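Local coordinates for oligopeptide-binding protein oppA (Lactococcus lactis, PDB 3DRF), which binds oligopeptides for uptake by the OppABCDF ABC transporter, and is essential for growth in milk, at residues 225-230 against 236-241; 63-68 against 253-258. All coordinates share one frame; numbering follows the deposited sequence.

Contact 1 of 2, residues 225-230 against 236-241; sequences KPENVV and KYVPNP
Lys-225 and Val-238 face each other as an antiparallel hydrogen-bonded pair, N of Lys-225 giving to O of Val-238 at 2.9 Å and N of Val-238 returning to O of Lys-225 at 3.1 Å. The two strands form a beta hairpin at the edge of a mixed sheet, and a classic beta bulge interrupts their register: Glu-227 and Asn-228 both lie opposite Lys-236. At the bulge N of Glu-227 reaches O of Lys-236 at 2.9 Å, with a bent N-H...O angle of 131°, whereas N of Lys-236 meets O of Asn-228 with a much straighter N-H...O angle of 167°. Between these bonds Pro-226, which has no N-H to give, sits in a non-hydrogen-bonded pair with Tyr-237. The Tyr-237 ring lies on the same face as Pro-226, and its OH bonds to Met-62 O. On the other face, Lys-225 leaves the backbone with CG between N and the carbonyl carbon (chi1 63°); this turn, with the extended chain beyond it, carries CG and CE obliquely past CG2 of Val-238. Glu-227 adds its CB to the same valine. The CG2 methyl of Val-238 lies 3.7 Å from CE of Lys-225.

Contact 2 of 2, residues 63-68 against 253-258; sequences SGPGGG and ITYEVV
Pro-65 carries this contact, its ring set against two side chains of strand 252-258, Ile-253 and Tyr-255. The end of the isoleucine does the touching at the CB end of the ring: CD1 of Ile-253 lies 4.0 Å from CB of Pro-65. Ile-253 places CG1 anti to its carbonyl carbon (chi1 -57°), and the nearly extended chi2 of 163° carries CD1 out to the proline. At the other end of the proline ring, CD of Pro-65 comes in at the edge of the Tyr-255 ring, near its plane, 4.2 Å from CE2 of Tyr-255, and the two side chains cross at about a right angle; CG, between CB and CD, meets both partners. The segment 63-68 is a tight loop following helix 57-62 that packs on one face of the mixed sheet; Ser-63 O accepts from N of Gly-66 and N of Gly-68, which approach from opposite faces of its carbonyl plane. A serine here lacks CG and CD, which would probably leave the edge of the Tyr-255 ring without its partner, thin the packing on CD1 of Ile-253 and open a gap between loop and sheet. Tyr-237 of the neighbouring strand also touches the proline. The hydroxyl of Tyr-255 is hydrogen-bonded to ND2 of Asn-276, on strand 274-276 at one edge of the sheet.

Overall arrangement
Contacts 1 and 2 illustrate one sheet making two kinds of contact: strand pairing within it and packing of a loop against its face. Contact 1 is local and lies largely at the surface, where a hairpin is held by backbone hydrogen bonds; contact 2 is buried, brings together segments far apart in sequence, and relies on apolar side chains without a hydrogen bond between them. Along the chain the hairpin is nested within the long excursion that contact 2 closes. Strands 234-239 and 252-258 are neighbours in the sheet, with a probable hydrogen bond from N of Tyr-237 to O of Ile-253. Tyr-237 belongs to both settings: its backbone is part of the hairpin, while its ring packs against the 63-68 loop.

Contact 1 of 2, residues 225-230 against 236-241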
ATOM      1  N   LYS A 225      -4.894 -11.676 -20.638  1.00  8.09           N
ATOM      2  CA  LYS A 225      -6.224 -11.612 -20.028  1.00  8.53           C
ATOM      3  C   LYS A 225      -6.454 -12.831 -19.162  1.00  7.95           C
ATOM      4  O   LYS A 225      -5.944 -13.892 -19.439  1.00  8.40           O
ATOM      5  CB  LYS A 225      -7.295 -11.500 -21.111  1.00  8.94           C
ATOM      6  CG  LYS A 225      -7.366 -12.691 -22.047  1.00 10.17           C
ATOM      7  CD  LYS A 225      -8.472 -12.523 -23.122  1.00 12.25           C
ATOM      8  CE  LYS A 225      -8.575 -13.826 -23.943  1.00 13.32           C
ATOM      9  NZ  LYS A 225      -9.718 -13.759 -24.896  1.00 15.24           N
ATOM     10  N   PRO A 226      -7.236 -12.672 -18.102  1.00  8.14           N
ATOM     11  CA  PRO A 226      -7.547 -13.781 -17.203  1.00  9.22           C
ATOM     12  C   PRO A 226      -8.671 -14.632 -17.799  1.00 10.99           C
ATOM     13  O   PRO A 226      -9.807 -14.282 -17.743  1.00 11.36           O
ATOM     14  CB  PRO A 226      -8.021 -13.050 -15.918  1.00  8.86           C
ATOM     15  CG  PRO A 226      -8.637 -11.755 -16.372  1.00  8.66           C
ATOM     16  CD  PRO A 226      -7.815 -11.369 -17.618  1.00  8.28           C
ATOM     17  N   GLU A 227      -8.290 -15.741 -18.424  0.50 11.90           N
ATOM     18  CA  GLU A 227      -9.266 -16.642 -19.039  0.50 12.75           C
ATOM     19  C   GLU A 227     -10.119 -17.326 -17.980  0.50 13.03           C
ATOM     20  O   GLU A 227     -11.313 -17.558 -18.196  0.50 13.41           O
ATOM     21  CB  GLU A 227      -8.567 -17.685 -19.912  0.50 13.13           C
ATOM     22  CG  GLU A 227      -9.516 -18.671 -20.586  0.50 14.08           C
ATOM     23  CD  GLU A 227     -10.246 -18.073 -21.786  0.50 15.82           C
ATOM     24  OE1 GLU A 227      -9.917 -16.937 -22.194  0.50 14.60           O
ATOM     25  OE2 GLU A 227     -11.149 -18.753 -22.327  0.50 18.28           O
ATOM     26  N   ASN A 228      -9.526 -17.672 -16.870  1.00 12.87           N
ATOM     27  CA  ASN A 228     -10.229 -18.220 -15.716  1.00 13.32           C
ATOM     28  C   ASN A 228      -9.672 -17.692 -14.398  1.00 12.42           C
ATOM     29  O   ASN A 228      -8.466 -17.490 -14.259  1.00 13.65           O
ATOM     30  CB  ASN A 228     -10.178 -19.749 -15.733  1.00 14.38           C
ATOM     31  CG  ASN A 228     -11.152 -20.376 -14.757  1.00 16.16           C
ATOM     32  OD1 ASN A 228     -10.752 -21.056 -13.812  1.00 21.01           O
ATOM     33  ND2 ASN A 228     -12.442 -20.149 -14.980  1.00 18.66           N
ATOM     34  N   VAL A 229     -10.547 -17.537 -13.449  1.00 11.01           N
ATOM     35  CA  VAL A 229     -10.182 -17.122 -12.113  1.00 11.01           C
ATOM     36  C   VAL A 229     -10.884 -18.050 -11.119  1.00 11.34           C
ATOM     37  O   VAL A 229     -12.073 -18.185 -11.155  1.00 12.65           O
ATOM     38  CB  VAL A 229     -10.645 -15.666 -11.852  1.00 10.70           C
ATOM     39  CG1 VAL A 229     -10.346 -15.279 -10.419  1.00 11.49           C
ATOM     40  CG2 VAL A 229      -9.982 -14.710 -12.810  1.00 11.26           C
ATOM     41  N   VAL A 230     -10.110 -18.700 -10.252  1.00 11.11           N
ATOM     42  CA  VAL A 230     -10.645 -19.543  -9.202  1.00 11.57           C
ATOM     43  C   VAL A 230     -10.583 -18.720  -7.911  1.00 11.36           C
ATOM     44  O   VAL A 230      -9.530 -18.435  -7.402  1.00 10.88           O
ATOM     45  CB  VAL A 230      -9.822 -20.856  -9.055  1.00 11.94           C
ATOM     46  CG1 VAL A 230     -10.306 -21.685  -7.875  1.00 13.82           C
ATOM     47  CG2 VAL A 230      -9.894 -21.691 -10.349  1.00 12.96           C
ATOM     48  N   LYS A 236      -5.636 -18.113 -14.458  1.00  9.52           N
ATOM     49  CA  LYS A 236      -5.010 -18.611 -15.709  1.00 10.51           C
ATOM     50  C   LYS A 236      -5.045 -17.484 -16.714  1.00  9.61           C
ATOM     51  O   LYS A 236      -6.073 -17.050 -17.163  1.00 10.30           O
ATOM     52  CB  LYS A 236      -5.700 -19.867 -16.333  1.00 11.99           C
ATOM     53  CG  LYS A 236      -4.784 -20.509 -17.473  1.00 15.31           C
ATOM     54  CD  LYS A 236      -5.450 -21.508 -18.381  1.00 20.74           C
ATOM     55  CE  LYS A 236      -4.633 -21.710 -19.683  1.00 22.99           C
ATOM     56  NZ  LYS A 236      -5.400 -21.925 -20.949  1.00 24.61           N
ATOM     57  N   TYR A 237      -3.870 -17.048 -17.080  1.00  8.91           N
ATOM     58  CA  TYR A 237      -3.706 -16.011 -18.067  1.00  8.34           C
ATOM     59  C   TYR A 237      -3.347 -16.562 -19.475  1.00  8.69           C
ATOM     60  O   TYR A 237      -2.507 -17.475 -19.614  1.00  8.55           O
ATOM     61  CB  TYR A 237      -2.558 -15.140 -17.635  1.00  8.28           C
ATOM     62  CG  TYR A 237      -2.802 -14.135 -16.518  1.00  6.91           C
ATOM     63  CD1 TYR A 237      -3.563 -12.996 -16.758  1.00  6.48           C
ATOM     64  CD2 TYR A 237      -2.178 -14.250 -15.288  1.00  6.71           C
ATOM     65  CE1 TYR A 237      -3.712 -11.999 -15.745  1.00  6.15           C
ATOM     66  CE2 TYR A 237      -2.340 -13.280 -14.303  1.00  6.99           C
ATOM     67  CZ  TYR A 237      -3.104 -12.175 -14.551  1.00  6.63           C
ATOM     68  OH  TYR A 237      -3.242 -11.166 -13.653  1.00  7.87           O
ATOM     69  N   VAL A 238      -3.972 -15.988 -20.502  1.00  9.12           N
ATOM     70  CA  VAL A 238      -3.629 -16.276 -21.906  1.00  9.95           C
ATOM     71  C   VAL A 238      -3.402 -14.949 -22.596  1.00  9.65           C
ATOM     72  O   VAL A 238      -3.812 -13.921 -22.057  1.00  8.91           O
ATOM     73  CB  VAL A 238      -4.789 -17.080 -22.641  1.00 10.33           C
ATOM     74  CG1 VAL A 238      -5.028 -18.385 -21.864  1.00 12.00           C
ATOM     75  CG2 VAL A 238      -6.066 -16.237 -22.717  1.00 11.07           C
ATOM     76  N   PRO A 239      -2.781 -14.908 -23.767  1.00  9.70           N
ATOM     77  CA  PRO A 239      -2.524 -13.598 -24.371  1.00 10.01           C
ATOM     78  C   PRO A 239      -3.833 -12.866 -24.702  1.00  9.85           C
ATOM     79  O   PRO A 239      -4.815 -13.468 -25.058  1.00 10.24           O
ATOM     80  CB  PRO A 239      -1.802 -13.977 -25.666  1.00 10.33           C
ATOM     81  CG  PRO A 239      -1.041 -15.261 -25.295  1.00 10.71           C
ATOM     82  CD  PRO A 239      -2.088 -16.009 -24.496  1.00 10.20           C
ATOM     83  N   ASN A 240      -3.782 -11.554 -24.532  1.00  9.61           N
ATOM     84  CA  ASN A 240      -4.860 -10.659 -24.946  1.00  9.69           C
ATOM     85  C   ASN A 240      -4.599 -10.200 -26.385  1.00 10.37           C
ATOM     86  O   ASN A 240      -3.737  -9.455 -26.619  1.00 10.37           O
ATOM     87  CB  ASN A 240      -4.893  -9.440 -23.983  1.00  9.65           C
ATOM     88  CG  ASN A 240      -5.801  -8.333 -24.469  1.00  8.54           C
ATOM     89  OD1 ASN A 240      -6.617  -8.500 -25.330  1.00  9.56           O
ATOM     90  ND2 ASN A 240      -5.658  -7.192 -23.870  1.00 10.08           N
ATOM     91  N   PRO A 241      -5.379 -10.729 -27.329  1.00 11.91           N
ATOM     92  CA  PRO A 241      -5.112 -10.444 -28.745  1.00 12.22           C
ATOM     93  C   PRO A 241      -5.308  -8.995 -29.165  1.00 12.14           C
ATOM     94  O   PRO A 241      -4.855  -8.556 -30.178  1.00 13.52           O
ATOM     95  CB  PRO A 241      -6.125 -11.362 -29.501  1.00 13.19           C
ATOM     96  CG  PRO A 241      -7.180 -11.539 -28.590  1.00 13.52           C
ATOM     97  CD  PRO A 241      -6.562 -11.595 -27.183  1.00 12.79           C
TER

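Contact 2 of 2, residues 63-68 against 253-258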
ATOM      1  N   SER A  63      -2.288  -9.356 -10.409  1.00  7.41           N
ATOM      2  CA  SER A  63      -2.890  -8.717 -11.577  1.00  7.44           C
ATOM      3  C   SER A  63      -1.878  -8.253 -12.639  1.00  7.29           C
ATOM      4  O   SER A  63      -2.267  -7.812 -13.661  1.00  8.19           O
ATOM      5  CB  SER A  63      -3.771  -7.512 -11.161  1.00  7.56           C
ATOM      6  OG  SER A  63      -2.977  -6.377 -10.805  1.00  7.94           O
ATOM      7  N   GLY A  64      -0.583  -8.372 -12.344  1.00  7.76           N
ATOM      8  CA  GLY A  64       0.449  -7.816 -13.205  1.00  7.58           C
ATOM      9  C   GLY A  64       0.347  -8.187 -14.699  1.00  7.49           C
ATOM     10  O   GLY A  64       0.331  -7.349 -15.540  1.00  7.55           O
ATOM     11  N   PRO A  65       0.272  -9.496 -14.980  1.00  7.55           N
ATOM     12  CA  PRO A  65       0.185  -9.915 -16.391  1.00  7.56           C
ATOM     13  C   PRO A  65      -1.054  -9.356 -17.134  1.00  7.23           C
ATOM     14  O   PRO A  65      -1.039  -9.171 -18.313  1.00  7.91           O
ATOM     15  CB  PRO A  65       0.150 -11.461 -16.310  1.00  8.02           C
ATOM     16  CG  PRO A  65       0.864 -11.801 -15.053  1.00  7.86           C
ATOM     17  CD  PRO A  65       0.427 -10.662 -14.076  1.00  7.77           C
ATOM     18  N   GLY A  66      -2.101  -9.039 -16.385  1.00  6.81           N
ATOM     19  CA  GLY A  66      -3.304  -8.447 -16.972  1.00  7.33           C
ATOM     20  C   GLY A  66      -3.293  -6.921 -17.077  1.00  7.29           C
ATOM     21  O   GLY A  66      -4.271  -6.362 -17.520  1.00  7.43           O
ATOM     22  N   GLY A  67      -2.170  -6.285 -16.734  1.00  6.65           N
ATOM     23  CA  GLY A  67      -2.054  -4.841 -16.814  1.00  7.10           C
ATOM     24  C   GLY A  67      -1.932  -4.175 -15.446  1.00  7.17           C
ATOM     25  O   GLY A  67      -1.857  -2.996 -15.396  1.00  7.44           O
ATOM     26  N   GLY A  68      -1.872  -4.928 -14.364  1.00  6.76           N
ATOM     27  CA  GLY A  68      -1.702  -4.328 -13.026  1.00  7.46           C
ATOM     28  C   GLY A  68      -2.868  -3.434 -12.591  1.00  7.64           C
ATOM     29  O   GLY A  68      -2.681  -2.349 -12.147  1.00  8.83           O
ATOM     30  N   ILE A 253       0.290 -18.122 -18.565  1.00  9.55           N
ATOM     31  CA  ILE A 253       0.816 -17.966 -17.213  1.00  9.53           C
ATOM     32  C   ILE A 253      -0.227 -18.378 -16.200  1.00  9.89           C
ATOM     33  O   ILE A 253      -1.310 -17.900 -16.292  1.00 10.83           O
ATOM     34  CB  ILE A 253       1.214 -16.473 -16.896  1.00  9.04           C
ATOM     35  CG1 ILE A 253       2.227 -15.932 -17.894  1.00  9.49           C
ATOM     36  CG2 ILE A 253       1.754 -16.365 -15.406  1.00 10.44           C
ATOM     37  CD1 ILE A 253       2.373 -14.364 -17.918  1.00 12.25           C
ATOM     38  N   THR A 254       0.107 -19.230 -15.244  1.00  9.95           N
ATOM     39  CA  THR A 254      -0.786 -19.501 -14.129  1.00 11.00           C
ATOM     40  C   THR A 254      -0.207 -18.719 -12.930  1.00 10.86           C
ATOM     41  O   THR A 254       0.999 -18.625 -12.736  1.00 12.18           O
ATOM     42  CB  THR A 254      -0.907 -21.005 -13.862  1.00 12.12           C
ATOM     43  OG1 THR A 254       0.386 -21.521 -13.508  1.00 16.54           O
ATOM     44  CG2 THR A 254      -1.440 -21.672 -15.113  1.00 13.16           C
ATOM     45  N   TYR A 255      -1.080 -18.117 -12.161  1.00  9.68           N
ATOM     46  CA  TYR A 255      -0.646 -17.307 -11.013  1.00  9.01           C
ATOM     47  C   TYR A 255      -1.498 -17.737  -9.823  1.00  9.71           C
ATOM     48  O   TYR A 255      -2.684 -17.620  -9.886  1.00 10.29           O
ATOM     49  CB  TYR A 255      -0.796 -15.801 -11.320  1.00  8.88           C
ATOM     50  CG  TYR A 255       0.271 -14.878 -10.714  1.00  9.23           C
ATOM     51  CD1 TYR A 255       0.754 -15.057  -9.447  1.00  8.27           C
ATOM     52  CD2 TYR A 255       0.770 -13.846 -11.424  1.00  8.73           C
ATOM     53  CE1 TYR A 255       1.699 -14.208  -8.913  1.00  8.04           C
ATOM     54  CE2 TYR A 255       1.723 -13.000 -10.898  1.00  8.55           C
ATOM     55  CZ  TYR A 255       2.183 -13.203  -9.646  1.00  8.85           C
ATOM     56  OH  TYR A 255       3.157 -12.398  -9.138  1.00  9.83           O
ATOM     57  N   GLU A 256      -0.857 -18.279  -8.786  1.00  9.68           N
ATOM     58  CA  GLU A 256      -1.532 -18.937  -7.673  1.00 10.42           C
ATOM     59  C   GLU A 256      -1.086 -18.371  -6.340  1.00  9.75           C
ATOM     60  O   GLU A 256       0.057 -18.030  -6.219  1.00 11.39           O
ATOM     61  CB  GLU A 256      -1.259 -20.487  -7.685  1.00 11.56           C
ATOM     62  CG  GLU A 256      -1.629 -21.208  -8.974  1.00 14.16           C
ATOM     63  CD  GLU A 256      -1.496 -22.714  -8.847  1.00 16.40           C
ATOM     64  OE1 GLU A 256      -0.888 -23.253  -7.941  1.00 16.70           O
ATOM     65  OE2 GLU A 256      -2.055 -23.323  -9.728  1.00 20.85           O
ATOM     66  N   VAL A 257      -1.826 -18.481  -5.291  0.50  9.64           N
ATOM     67  CA  VAL A 257      -1.272 -18.240  -3.959  0.50  9.38           C
ATOM     68  C   VAL A 257      -0.637 -19.536  -3.452  0.50  9.45           C
ATOM     69  O   VAL A 257      -1.009 -20.636  -3.873  0.50  9.19           O
ATOM     70  CB  VAL A 257      -2.287 -17.655  -2.928  0.50  9.50           C
ATOM     71  CG1 VAL A 257      -2.672 -16.214  -3.305  0.50  9.10           C
ATOM     72  CG2 VAL A 257      -3.507 -18.551  -2.771  0.50 10.24           C
ATOM     73  N   VAL A 258       0.391 -19.391  -2.647  1.00  9.57           N
ATOM     74  CA  VAL A 258       1.061 -20.473  -1.935  1.00  9.67           C
ATOM     75  C   VAL A 258       1.389 -20.069  -0.501  1.00  9.88           C
ATOM     76  O   VAL A 258       1.749 -18.923  -0.236  1.00  9.71           O
ATOM     77  CB  VAL A 258       2.357 -20.901  -2.648  1.00  9.98           C
ATOM     78  CG1 VAL A 258       3.361 -19.757  -2.653  1.00  9.73           C
ATOM     79  CG2 VAL A 258       2.947 -22.133  -1.981  1.00  9.93           C
TER